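Side-chain contacts in acetyl-CoA hydrolase/transferase family protein (Porphyromonas gingivalis, PDB 2NVV), which probably acts as an acetyl-CoA hydrolase or acetate CoA-transferase, and binds zinc: residues I291-K295 against K296-K300; D322-K325 against D326-L330. All coordinates share one frame; numbering follows the deposited sequence.

Interaction 1 (291-300) and interaction 2 (322-330) are both helix-to-strand turns, and their centres lie about 12 Å apart. In series along the chain, each turn leads from a helix into a strand of the same three-stranded parallel sheet, where strands 299-304 and 328-330 are neighbours. They also touch directly. The F323 ring reaches the helix of interaction 1, CZ lying 3.4 Å from M294 O, and the aliphatic chain of K295 meets F324, with CD 3.5 Å from CZ. Neither turn contributes to the zinc site or to the predicted CoA-binding and thioester-forming residues; both lie away from those positions.

Interaction 1 (I291-K295 against K296-K300); sequences IALMK and KGRIK
L293 packs against R298, I299 and K296, and its path from CB outward tracks the turn into strand 299-304. CB sits 3.7 Å from R298 CG and equally close to I299 CG1, and CG meets R298 CG, the two side chains crossing at a slant. There the side chain forks: CD1 goes to I299 CD1 at 4.0 Å, whereas CD2 reaches R298 CG and also K296 CE at 3.9 Å. With CG placed beside the backbone N (chi1 -70°), both methyls meet residues that follow the helix. R298 contributes CB and CG to this packing; its guanidinium turns away, and NH1 bonds weakly to I276 O.

The backbone has the pattern of a Schellman motif. G297 N donates to M294 O (3.0 Å, N-H...O 154°), G297 has positive phi, and the six-to-one pair, R298 N to L293 O at 2.7 Å, is present but weakly angled. L293 O also accepts from I299 N at 3.1 Å, from above its carbonyl plane. Chemically, one carbonyl at the end of the helix is shared among several amides, with R298 CB lying against its oxygen and the apolar L293-R298 contact packed beside it.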
loop_
_atom_site.group_PDB
_atom_site.type_symbol
_atom_site.label_atom_id
_atom_site.label_comp_id
_atom_site.label_asym_id
_atom_site.label_seq_id
_atom_site.Cartn_x
_atom_site.Cartn_y
_atom_site.Cartn_z
ATOM N N ILE A 291 -22.618 17.083 -5.700
ATOM C CA ILE A 291 -23.766 17.407 -6.541
ATOM C C ILE A 291 -23.940 18.928 -6.640
ATOM O O ILE A 291 -24.179 19.468 -7.723
ATOM C CB ILE A 291 -25.040 16.781 -5.959
ATOM C CG1 ILE A 291 -24.834 15.274 -5.802
ATOM C CG2 ILE A 291 -26.225 17.088 -6.846
ATOM C CD1 ILE A 291 -24.574 14.558 -7.109
ATOM N N ALA A 292 -23.811 19.608 -5.504
ATOM C CA ALA A 292 -23.961 21.055 -5.447
ATOM C C ALA A 292 -22.988 21.755 -6.389
ATOM O O ALA A 292 -23.378 22.664 -7.121
ATOM C CB ALA A 292 -23.751 21.545 -4.007
ATOM N N LEU A 293 -21.723 21.333 -6.360
ATOM C CA LEU A 293 -20.688 21.898 -7.216
ATOM C C LEU A 293 -20.925 21.536 -8.672
ATOM O O LEU A 293 -20.539 22.272 -9.585
ATOM C CB LEU A 293 -19.312 21.393 -6.784
ATOM C CG LEU A 293 -18.855 21.955 -5.439
ATOM C CD1 LEU A 293 -17.515 21.349 -5.042
ATOM C CD2 LEU A 293 -18.762 23.482 -5.541
HETATM N N MSE A 294 -21.564 20.390 -8.876
HETATM C CA MSE A 294 -21.881 19.895 -10.206
HETATM C C MSE A 294 -22.920 20.805 -10.870
HETATM O O MSE A 294 -22.799 21.150 -12.050
HETATM C CB MSE A 294 -22.417 18.470 -10.092
HETATM C CG MSE A 294 -22.324 17.672 -11.356
HETATM SE SE MSE A 294 -22.689 15.818 -11.004
HETATM C CE MSE A 294 -24.095 15.566 -12.313
ATOM N N LYS A 295 -23.940 21.193 -10.102
ATOM C CA LYS A 295 -24.996 22.066 -10.620
ATOM C C LYS A 295 -24.455 23.459 -10.969
ATOM O O LYS A 295 -25.056 24.190 -11.751
ATOM C CB LYS A 295 -26.120 22.190 -9.599
ATOM C CG LYS A 295 -26.605 20.864 -9.059
ATOM C CD LYS A 295 -28.118 20.780 -9.084
ATOM C CE LYS A 295 -28.764 21.865 -8.258
ATOM N NZ LYS A 295 -30.218 21.906 -8.547
ATOM N N LYS A 296 -23.316 23.817 -10.387
ATOM C CA LYS A 296 -22.703 25.109 -10.665
ATOM C C LYS A 296 -21.589 24.972 -11.706
ATOM O O LYS A 296 -20.804 25.904 -11.925
ATOM C CB LYS A 296 -22.137 25.714 -9.377
ATOM C CG LYS A 296 -23.165 25.864 -8.261
ATOM C CD LYS A 296 -22.644 26.742 -7.140
ATOM C CE LYS A 296 -21.371 26.169 -6.514
ATOM N NZ LYS A 296 -20.759 27.116 -5.523
ATOM N N GLY A 297 -21.519 23.801 -12.336
ATOM C CA GLY A 297 -20.504 23.563 -13.348
ATOM C C GLY A 297 -19.107 23.499 -12.752
ATOM O O GLY A 297 -18.104 23.420 -13.470
ATOM N N ARG A 298 -19.042 23.523 -11.426
ATOM C CA ARG A 298 -17.782 23.476 -10.705
ATOM C C ARG A 298 -17.136 22.093 -10.835
ATOM O O ARG A 298 -15.918 21.972 -10.953
ATOM C CB ARG A 298 -18.046 23.822 -9.243
ATOM C CG ARG A 298 -16.861 23.671 -8.329
ATOM C CD ARG A 298 -15.596 24.298 -8.912
ATOM N NE ARG A 298 -15.709 25.726 -9.245
ATOM C CZ ARG A 298 -14.668 26.460 -9.609
ATOM N NH1 ARG A 298 -13.468 25.902 -9.678
ATOM N NH2 ARG A 298 -14.825 27.744 -9.910
ATOM N N ILE A 299 -17.957 21.052 -10.781
ATOM C CA ILE A 299 -17.484 19.687 -10.951
ATOM C C ILE A 299 -18.096 19.234 -12.286
ATOM O O ILE A 299 -19.310 19.300 -12.485
ATOM C CB ILE A 299 -17.951 18.750 -9.799
ATOM C CG1 ILE A 299 -17.105 19.003 -8.552
ATOM C CG2 ILE A 299 -17.822 17.283 -10.218
ATOM C CD1 ILE A 299 -17.424 18.094 -7.393
ATOM N N LYS A 300 -17.238 18.792 -13.198
ATOM C CA LYS A 300 -17.662 18.365 -14.518
ATOM C C LYS A 300 -18.233 16.958 -14.607
ATOM O O LYS A 300 -19.109 16.689 -15.420
ATOM C CB LYS A 300 -16.481 18.486 -15.470
ATOM C CG LYS A 300 -16.082 19.902 -15.735
ATOM C CD LYS A 300 -14.602 20.031 -15.987
ATOM C CE LYS A 300 -14.143 19.239 -17.180
ATOM N NZ LYS A 300 -12.677 19.426 -17.381
#

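Interaction 2 (D322-K325 against D326-L330); sequences DFFK and DKILL
K327 lays the end of its chain over one face of the F323 ring, the two side chains crossing at about a right angle. CE is the atom over the face, 3.6 Å above the ring plane and displaced toward the rim, which makes a CH-pi contact. NZ follows as a cation-pi partner, 4.4 Å from the F323 centroid and 25° off its normal. The same nitrogen donates to F323 O at 2.8 Å, in the carbonyl plane, so ring and carbonyl of one residue together grip the ammonium. F323 can offer both because its ring stands beside its own carbonyl carbon (chi1 177°). D326 OD2 forms a salt bridge with K327 NZ at 3.1 Å, the hydrogen bond within it being weak, and its charge probably helps to hold the ammonium there.

One layer out, backbone bonds set the lysine's position. K327 N donates to F324 O (2.8 Å, N-H...O 159°), and I328 N makes a weaker bond to that oxygen. I328 runs beside F324 with its end pointing the same way, CD1 approaching CB to 3.9 Å. The two phenylalanines brace each other, F323 CD2 lying 3.5 Å above the F324 plane, over the ring centre.

Beyond these, F324 packs against I291 of helix 288-295 and against D316 and I317 of helix 311-318, while K325 leaves in another direction, its NZ bonding to M168 O. The turn thus joins helix 321-324 to strand 328-330, whose start is tied to strand 299-304 by backbone hydrogen bonds that K327 and L329 share with A302.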
loop_
_atom_site.group_PDB
_atom_site.type_symbol
_atom_site.label_atom_id
_atom_site.label_comp_id
_atom_site.label_asym_id
_atom_site.label_seq_id
_atom_site.Cartn_x
_atom_site.Cartn_y
_atom_site.Cartn_z
ATOM N N ASP A 322 -31.740 14.540 -17.268
ATOM C CA ASP A 322 -31.306 15.304 -18.444
ATOM C C ASP A 322 -29.938 15.956 -18.234
ATOM O O ASP A 322 -29.152 16.127 -19.172
ATOM C CB ASP A 322 -32.323 16.404 -18.766
ATOM C CG ASP A 322 -33.007 16.961 -17.522
ATOM O OD1 ASP A 322 -33.742 16.178 -16.869
ATOM O OD2 ASP A 322 -32.833 18.162 -17.197
ATOM N N PHE A 323 -29.673 16.312 -16.985
ATOM C CA PHE A 323 -28.442 16.963 -16.608
ATOM C C PHE A 323 -27.432 16.031 -15.934
ATOM O O PHE A 323 -26.250 16.058 -16.269
ATOM C CB PHE A 323 -28.784 18.131 -15.674
ATOM C CG PHE A 323 -27.590 18.867 -15.149
ATOM C CD1 PHE A 323 -26.926 19.801 -15.944
ATOM C CD2 PHE A 323 -27.120 18.625 -13.862
ATOM C CE1 PHE A 323 -25.810 20.483 -15.456
ATOM C CE2 PHE A 323 -26.003 19.301 -13.364
ATOM C CZ PHE A 323 -25.348 20.229 -14.157
ATOM N N PHE A 324 -27.899 15.201 -15.004
ATOM C CA PHE A 324 -27.014 14.318 -14.249
ATOM C C PHE A 324 -26.587 12.996 -14.868
ATOM O O PHE A 324 -25.479 12.543 -14.631
ATOM C CB PHE A 324 -27.624 14.037 -12.874
ATOM C CG PHE A 324 -27.877 15.271 -12.058
ATOM C CD1 PHE A 324 -29.070 15.969 -12.185
ATOM C CD2 PHE A 324 -26.914 15.745 -11.182
ATOM C CE1 PHE A 324 -29.302 17.125 -11.451
ATOM C CE2 PHE A 324 -27.126 16.897 -10.442
ATOM C CZ PHE A 324 -28.326 17.592 -10.576
ATOM N N LYS A 325 -27.464 12.387 -15.650
ATOM C CA LYS A 325 -27.199 11.087 -16.264
ATOM C C LYS A 325 -25.808 10.893 -16.873
ATOM O O LYS A 325 -25.154 9.876 -16.634
ATOM C CB LYS A 325 -28.263 10.790 -17.322
ATOM C CG LYS A 325 -28.423 9.313 -17.624
ATOM C CD LYS A 325 -29.849 9.008 -18.078
ATOM C CE LYS A 325 -30.050 7.514 -18.217
ATOM N NZ LYS A 325 -29.530 6.831 -17.011
ATOM N N ASP A 326 -25.364 11.871 -17.648
ATOM C CA ASP A 326 -24.063 11.817 -18.304
ATOM C C ASP A 326 -22.927 12.428 -17.475
ATOM O O ASP A 326 -21.817 12.612 -17.980
ATOM C CB ASP A 326 -24.147 12.542 -19.646
ATOM C CG ASP A 326 -24.823 13.901 -19.520
ATOM O OD1 ASP A 326 -26.039 13.934 -19.216
ATOM O OD2 ASP A 326 -24.143 14.935 -19.713
ATOM N N LYS A 327 -23.194 12.743 -16.212
ATOM C CA LYS A 327 -22.167 13.345 -15.367
ATOM C C LYS A 327 -21.818 12.506 -14.159
ATOM O O LYS A 327 -20.847 12.795 -13.459
ATOM C CB LYS A 327 -22.604 14.727 -14.904
ATOM C CG LYS A 327 -22.770 15.732 -16.019
ATOM C CD LYS A 327 -23.328 17.054 -15.500
ATOM C CE LYS A 327 -23.523 18.029 -16.656
ATOM N NZ LYS A 327 -24.297 17.404 -17.773
ATOM N N ILE A 328 -22.609 11.465 -13.917
ATOM C CA ILE A 328 -22.373 10.584 -12.784
ATOM C C ILE A 328 -22.216 9.174 -13.295
ATOM O O ILE A 328 -22.968 8.750 -14.154
ATOM C CB ILE A 328 -23.554 10.603 -11.792
ATOM C CG1 ILE A 328 -23.773 12.021 -11.262
ATOM C CG2 ILE A 328 -23.282 9.631 -10.643
ATOM C CD1 ILE A 328 -25.076 12.183 -10.518
ATOM N N LEU A 329 -21.233 8.454 -12.772
ATOM C CA LEU A 329 -21.012 7.072 -13.178
ATOM C C LEU A 329 -20.643 6.273 -11.940
ATOM O O LEU A 329 -19.701 6.630 -11.235
ATOM C CB LEU A 329 -19.883 6.984 -14.204
ATOM C CG LEU A 329 -19.711 5.641 -14.920
ATOM C CD1 LEU A 329 -20.960 5.304 -15.731
ATOM C CD2 LEU A 329 -18.505 5.731 -15.825
ATOM N N LEU A 330 -21.401 5.210 -11.665
ATOM C CA LEU A 330 -21.140 4.372 -10.502
ATOM C C LEU A 330 -20.489 3.053 -10.920
ATOM O O LEU A 330 -20.961 2.375 -11.837
ATOM C CB LEU A 330 -22.438 4.110 -9.736
ATOM C CG LEU A 330 -23.202 5.352 -9.269
ATOM C CD1 LEU A 330 -24.381 4.929 -8.429
ATOM C CD2 LEU A 330 -22.301 6.246 -8.463
#